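Local coordinates for shikimate kinase (PDB 3VAA), which probably transfers a phosphate from ATP to the 3-hydroxyl group of shikimate with the help of magnesium, the fifth of seven steps toward chorismate, at residues 112-116 against 169-173; 128-132 against 153-158. All blocks are in the same frame, centred on the assembly; numbering follows the deposited sequence.

Contact 1 of 2, residues 112-116 against 169-173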
loop_
_atom_site.group_PDB
_atom_site.type_symbol
_atom_site.label_atom_id
_atom_site.label_comp_id
_atom_site.label_asym_id
_atom_site.label_seq_id
_atom_site.Cartn_x
_atom_site.Cartn_y
_atom_site.Cartn_z
ATOM N N MET A 112 0.868 0.346 -12.233
ATOM C CA MET A 112 0.350 1.655 -11.825
ATOM C C MET A 112 -0.613 2.184 -12.876
ATOM O O MET A 112 -1.694 2.657 -12.547
ATOM C CB MET A 112 1.465 2.664 -11.559
ATOM C CG MET A 112 0.954 4.036 -11.010
ATOM S SD MET A 112 -0.021 3.917 -9.485
ATOM C CE MET A 112 1.029 2.797 -8.810
ATOM N N GLU A 113 -0.234 2.067 -14.145
ATOM C CA GLU A 113 -1.068 2.534 -15.235
ATOM C C GLU A 113 -2.386 1.744 -15.231
ATOM O O GLU A 113 -3.468 2.304 -15.457
ATOM C CB GLU A 113 -0.301 2.381 -16.544
ATOM C CG GLU A 113 -1.043 2.712 -17.802
ATOM C CD GLU A 113 -0.224 2.345 -19.035
ATOM O OE1 GLU A 113 0.638 3.149 -19.444
ATOM O OE2 GLU A 113 -0.446 1.247 -19.592
ATOM N N PHE A 114 -2.291 0.447 -14.940
ATOM C CA PHE A 114 -3.457 -0.423 -14.896
ATOM C C PHE A 114 -4.405 -0.055 -13.766
ATOM O O PHE A 114 -5.627 0.077 -13.969
ATOM C CB PHE A 114 -3.013 -1.880 -14.846
ATOM C CG PHE A 114 -4.142 -2.847 -14.668
ATOM C CD1 PHE A 114 -4.959 -3.178 -15.739
ATOM C CD2 PHE A 114 -4.366 -3.439 -13.445
ATOM C CE1 PHE A 114 -6.017 -4.075 -15.569
ATOM C CE2 PHE A 114 -5.405 -4.341 -13.254
ATOM C CZ PHE A 114 -6.227 -4.667 -14.329
ATOM N N MET A 115 -3.854 0.173 -12.584
ATOM C CA MET A 115 -4.654 0.616 -11.461
ATOM C C MET A 115 -5.313 1.974 -11.795
ATOM O O MET A 115 -6.501 2.161 -11.534
ATOM C CB MET A 115 -3.797 0.718 -10.199
ATOM C CG MET A 115 -3.497 -0.631 -9.591
ATOM S SD MET A 115 -2.660 -0.552 -8.003
ATOM C CE MET A 115 -0.976 -0.233 -8.469
ATOM N N ASN A 116 -4.556 2.899 -12.389
ATOM C CA ASN A 116 -5.132 4.192 -12.757
ATOM C C ASN A 116 -6.355 4.050 -13.685
ATOM O O ASN A 116 -7.346 4.754 -13.513
ATOM C CB ASN A 116 -4.072 5.128 -13.380
ATOM C CG ASN A 116 -3.244 5.877 -12.328
ATOM O OD1 ASN A 116 -3.740 6.204 -11.253
ATOM N ND2 ASN A 116 -2.014 6.225 -12.682
ATOM N N THR A 169 4.303 8.390 -7.424
ATOM C CA THR A 169 3.807 9.716 -7.826
ATOM C C THR A 169 2.951 9.730 -9.108
ATOM O O THR A 169 2.449 10.770 -9.499
ATOM C CB THR A 169 4.965 10.733 -7.899
ATOM O OG1 THR A 169 5.938 10.308 -8.869
ATOM C CG2 THR A 169 5.623 10.887 -6.529
ATOM N N GLN A 170 2.808 8.585 -9.769
ATOM C CA GLN A 170 1.950 8.477 -10.945
ATOM C C GLN A 170 0.496 8.216 -10.544
ATOM O O GLN A 170 -0.391 8.225 -11.394
ATOM C CB GLN A 170 2.419 7.351 -11.869
ATOM C CG GLN A 170 3.803 7.511 -12.429
ATOM C CD GLN A 170 4.256 6.274 -13.213
ATOM O OE1 GLN A 170 3.432 5.473 -13.677
ATOM N NE2 GLN A 170 5.570 6.112 -13.360
ATOM N N ALA A 171 0.254 7.969 -9.257
ATOM C CA ALA A 171 -1.099 7.768 -8.770
ATOM C C ALA A 171 -1.960 8.991 -9.100
ATOM O O ALA A 171 -1.500 10.129 -8.997
ATOM C CB ALA A 171 -1.087 7.532 -7.248
ATOM N N GLN A 172 -3.203 8.755 -9.509
ATOM C CA GLN A 172 -4.114 9.860 -9.799
ATOM C C GLN A 172 -4.255 10.791 -8.611
ATOM O O GLN A 172 -4.298 12.017 -8.777
ATOM C CB GLN A 172 -5.503 9.354 -10.185
ATOM C CG GLN A 172 -6.461 10.511 -10.483
ATOM C CD GLN A 172 -7.848 10.079 -10.908
ATOM O OE1 GLN A 172 -8.199 8.901 -10.856
ATOM N NE2 GLN A 172 -8.654 11.052 -11.325
ATOM N N TYR A 173 -4.323 10.219 -7.406
ATOM C CA TYR A 173 -4.496 11.004 -6.197
ATOM C C TYR A 173 -3.314 10.849 -5.258
ATOM O O TYR A 173 -2.822 9.736 -5.064
ATOM C CB TYR A 173 -5.745 10.553 -5.447
ATOM C CG TYR A 173 -7.024 10.649 -6.224
ATOM C CD1 TYR A 173 -7.711 11.857 -6.326
ATOM C CD2 TYR A 173 -7.576 9.527 -6.829
ATOM C CE1 TYR A 173 -8.899 11.940 -7.036
ATOM C CE2 TYR A 173 -8.761 9.602 -7.528
ATOM C CZ TYR A 173 -9.416 10.811 -7.627
ATOM O OH TYR A 173 -10.601 10.885 -8.317
#
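With CG beside its own backbone N (chi1 -84°), Asn-116 extends its amide from the helix to the chain at 170-172, while Met-112, one turn earlier, has CG anti to its N (chi1 -175°) and then folds back at the next two bonds, which brings its sulfur to the same loop. Both the N-H and the carbonyl of the Asn-116 amide bond to the loop backbone. ND2 donates to Gln-170 O at 2.9 Å, close to straight and with the acceptor lying near the plane of the Asn-116 amide, although ND2 itself stands above the plane of the Gln-170 carbonyl. OD1 accepts from Gln-172 N at 3.1 Å, a more bent bond (140° at the hydrogen). Spanning Ala-171, the two bonds fix the rotation of the amide and illustrate how a side chain can hold an irregular chain. Alongside these two bonds, Met-112 CG rests on CB of Gln-170 at 3.7 Å, and Met-112 SD lies 4.1 Å from Ala-171 CA. The Gln-170 amide nitrogen is bonded to Pro-166 O. Met-112 and Asn-116 also touch Thr-121 of strand 120-125, placing helix 111-118 against that strand as well as the loop that leads from helix 150-168 into strand 173-176.

Contact 2 of 2, residues 128-132 against 153-158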
loop_
_atom_site.group_PDB
_atom_site.type_symbol
_atom_site.label_atom_id
_atom_site.label_comp_id
_atom_site.label_asym_id
_atom_site.label_seq_id
_atom_site.Cartn_x
_atom_site.Cartn_y
_atom_site.Cartn_z
ATOM N N PRO A 128 9.266 11.072 5.532
ATOM C CA PRO A 128 10.206 10.093 6.085
ATOM C C PRO A 128 10.366 10.165 7.613
ATOM O O PRO A 128 10.640 9.150 8.230
ATOM C CB PRO A 128 11.523 10.402 5.370
ATOM C CG PRO A 128 11.221 11.310 4.299
ATOM C CD PRO A 128 9.829 11.816 4.401
ATOM N N ASP A 129 10.198 11.339 8.221
ATOM C CA ASP A 129 10.296 11.442 9.681
ATOM C C ASP A 129 9.210 10.597 10.312
ATOM O O ASP A 129 9.427 9.977 11.352
ATOM C CB ASP A 129 10.155 12.896 10.166
ATOM C CG ASP A 129 11.341 13.773 9.774
ATOM O OD1 ASP A 129 12.406 13.226 9.392
ATOM O OD2 ASP A 129 11.207 15.022 9.850
ATOM N N VAL A 130 8.034 10.575 9.677
ATOM C CA VAL A 130 6.906 9.811 10.188
ATOM C C VAL A 130 7.105 8.344 9.888
ATOM O O VAL A 130 6.826 7.509 10.742
ATOM C CB VAL A 130 5.559 10.320 9.636
ATOM C CG1 VAL A 130 4.432 9.386 10.085
ATOM C CG2 VAL A 130 5.308 11.778 10.081
ATOM N N LEU A 131 7.583 8.011 8.674
ATOM C CA LEU A 131 7.877 6.604 8.353
ATOM C C LEU A 131 8.931 6.045 9.324
ATOM O O LEU A 131 8.816 4.900 9.798
ATOM C CB LEU A 131 8.361 6.463 6.904
ATOM C CG LEU A 131 7.297 6.689 5.842
ATOM C CD1 LEU A 131 7.923 6.588 4.467
ATOM C CD2 LEU A 131 6.130 5.671 5.996
ATOM N N PHE A 132 9.946 6.869 9.612
ATOM C CA PHE A 132 11.027 6.519 10.541
ATOM C C PHE A 132 10.450 6.149 11.899
ATOM O O PHE A 132 10.727 5.054 12.440
ATOM C CB PHE A 132 12.026 7.687 10.631
ATOM C CG PHE A 132 13.164 7.467 11.603
ATOM C CD1 PHE A 132 14.291 6.737 11.224
ATOM C CD2 PHE A 132 13.122 8.017 12.872
ATOM C CE1 PHE A 132 15.350 6.540 12.102
ATOM C CE2 PHE A 132 14.190 7.830 13.764
ATOM C CZ PHE A 132 15.304 7.082 13.370
ATOM N N LEU A 153 18.996 3.734 9.414
ATOM C CA LEU A 153 17.591 3.422 9.165
ATOM C C LEU A 153 16.935 4.520 8.323
ATOM O O LEU A 153 16.238 4.231 7.348
ATOM C CB LEU A 153 16.830 3.257 10.489
ATOM C CG LEU A 153 15.308 3.063 10.374
ATOM C CD1 LEU A 153 14.984 1.868 9.498
ATOM C CD2 LEU A 153 14.666 2.932 11.744
ATOM N N MET A 154 17.166 5.781 8.699
ATOM C CA MET A 154 16.591 6.900 7.958
ATOM C C MET A 154 17.093 6.896 6.507
ATOM O O MET A 154 16.300 7.082 5.581
ATOM C CB MET A 154 16.931 8.246 8.608
ATOM C CG MET A 154 16.341 9.445 7.869
ATOM S SD MET A 154 14.532 9.549 7.930
ATOM C CE MET A 154 14.263 10.224 9.552
ATOM N N ASP A 155 18.401 6.712 6.308
ATOM C CA ASP A 155 18.949 6.672 4.933
ATOM C C ASP A 155 18.302 5.540 4.134
ATOM O O ASP A 155 18.035 5.692 2.942
ATOM C CB ASP A 155 20.480 6.486 4.910
ATOM C CG ASP A 155 21.248 7.697 5.450
ATOM O OD1 ASP A 155 20.695 8.820 5.468
ATOM O OD2 ASP A 155 22.425 7.518 5.848
ATOM N N PHE A 156 18.047 4.402 4.782
ATOM C CA PHE A 156 17.432 3.254 4.101
ATOM C C PHE A 156 16.022 3.578 3.568
ATOM O O PHE A 156 15.677 3.275 2.397
ATOM C CB PHE A 156 17.396 2.035 5.024
ATOM C CG PHE A 156 16.849 0.792 4.366
ATOM C CD1 PHE A 156 15.492 0.487 4.439
ATOM C CD2 PHE A 156 17.680 -0.044 3.652
ATOM C CE1 PHE A 156 14.986 -0.637 3.828
ATOM C CE2 PHE A 156 17.172 -1.178 3.034
ATOM C CZ PHE A 156 15.822 -1.471 3.133
ATOM N N ILE A 157 15.217 4.205 4.422
ATOM C CA ILE A 157 13.861 4.627 4.052
ATOM C C ILE A 157 13.902 5.661 2.922
ATOM O O ILE A 157 13.227 5.517 1.883
ATOM C CB ILE A 157 13.141 5.244 5.272
ATOM C CG1 ILE A 157 12.897 4.150 6.317
ATOM C CG2 ILE A 157 11.830 5.898 4.870
ATOM C CD1 ILE A 157 12.443 4.687 7.691
ATOM N N ILE A 158 14.710 6.700 3.115
ATOM C CA ILE A 158 14.812 7.768 2.120
ATOM C C ILE A 158 15.212 7.223 0.764
ATOM O O ILE A 158 14.616 7.597 -0.249
ATOM C CB ILE A 158 15.782 8.899 2.571
ATOM C CG1 ILE A 158 15.166 9.674 3.742
ATOM C CG2 ILE A 158 16.085 9.853 1.414
ATOM C CD1 ILE A 158 16.120 10.681 4.419
#
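Pro-128 O accepts the helical hydrogen bond from Phe-132 N at 2.8 Å, and SD of Met-154 approaches the same oxygen from the other helix to 3.9 Å. No hydrogen bond crosses the interface itself, which is built largely from apolar groups. Met-154 sets its CG anti to the backbone N (chi1 -180°) and then bends at both following bonds, curling its end over to Phe-132, whose side chain it meets at about a right angle. Its CE comes within 3.6 Å of Phe-132 CB, and SD lies 5.1 Å from the centroid of the Phe-132 ring, an oblique Met-aromatic contact. The same methyl CE also reaches Asp-129 OD1. Farther out on the ring, Leu-153 CD2 meets Phe-132 CE1 at 3.7 Å, again obliquely, whereas CD1 of Ile-157 lies near the ring plane, at its edge, and packs most closely on Phe-132 CA (3.7 Å). Ile-157 CG2 packs on Leu-131 CD1, and Ile-158 CG1 touches Pro-128 CB. The short helical segments cross at 122° with their axes 9.8 Å apart. Between helices 128-137 and 150-168, the segment carrying Arg-142, predicted to bind ATP, probably corresponds to the mobile lid of shikimate kinases; with Leu-131 near predicted ATP-binding Gly-35, the helix pair is consistent with that P-loop kinase fold.

Overall arrangement
Both contacts join parts of one chain, and both segments of contact 2 fall, in sequence, between the two segments of contact 1. Helix 150-168 links them: contact 2 uses its earlier part, and contact 1 the loop that follows. Each is partly buried, yet their centres are 23 Å apart, and contact 1 lies nearer the centre of the chain, against the parallel sheet, whereas contact 2 is farther out, on the helices that flank the probable lid. A bent methionine packs in both, but only contact 1 adds hydrogen bonds across the segments. Where a helix meets an irregular loop, backbone polar groups are there to be bonded by a side-chain amide; where two helices meet, their main chains bond internally.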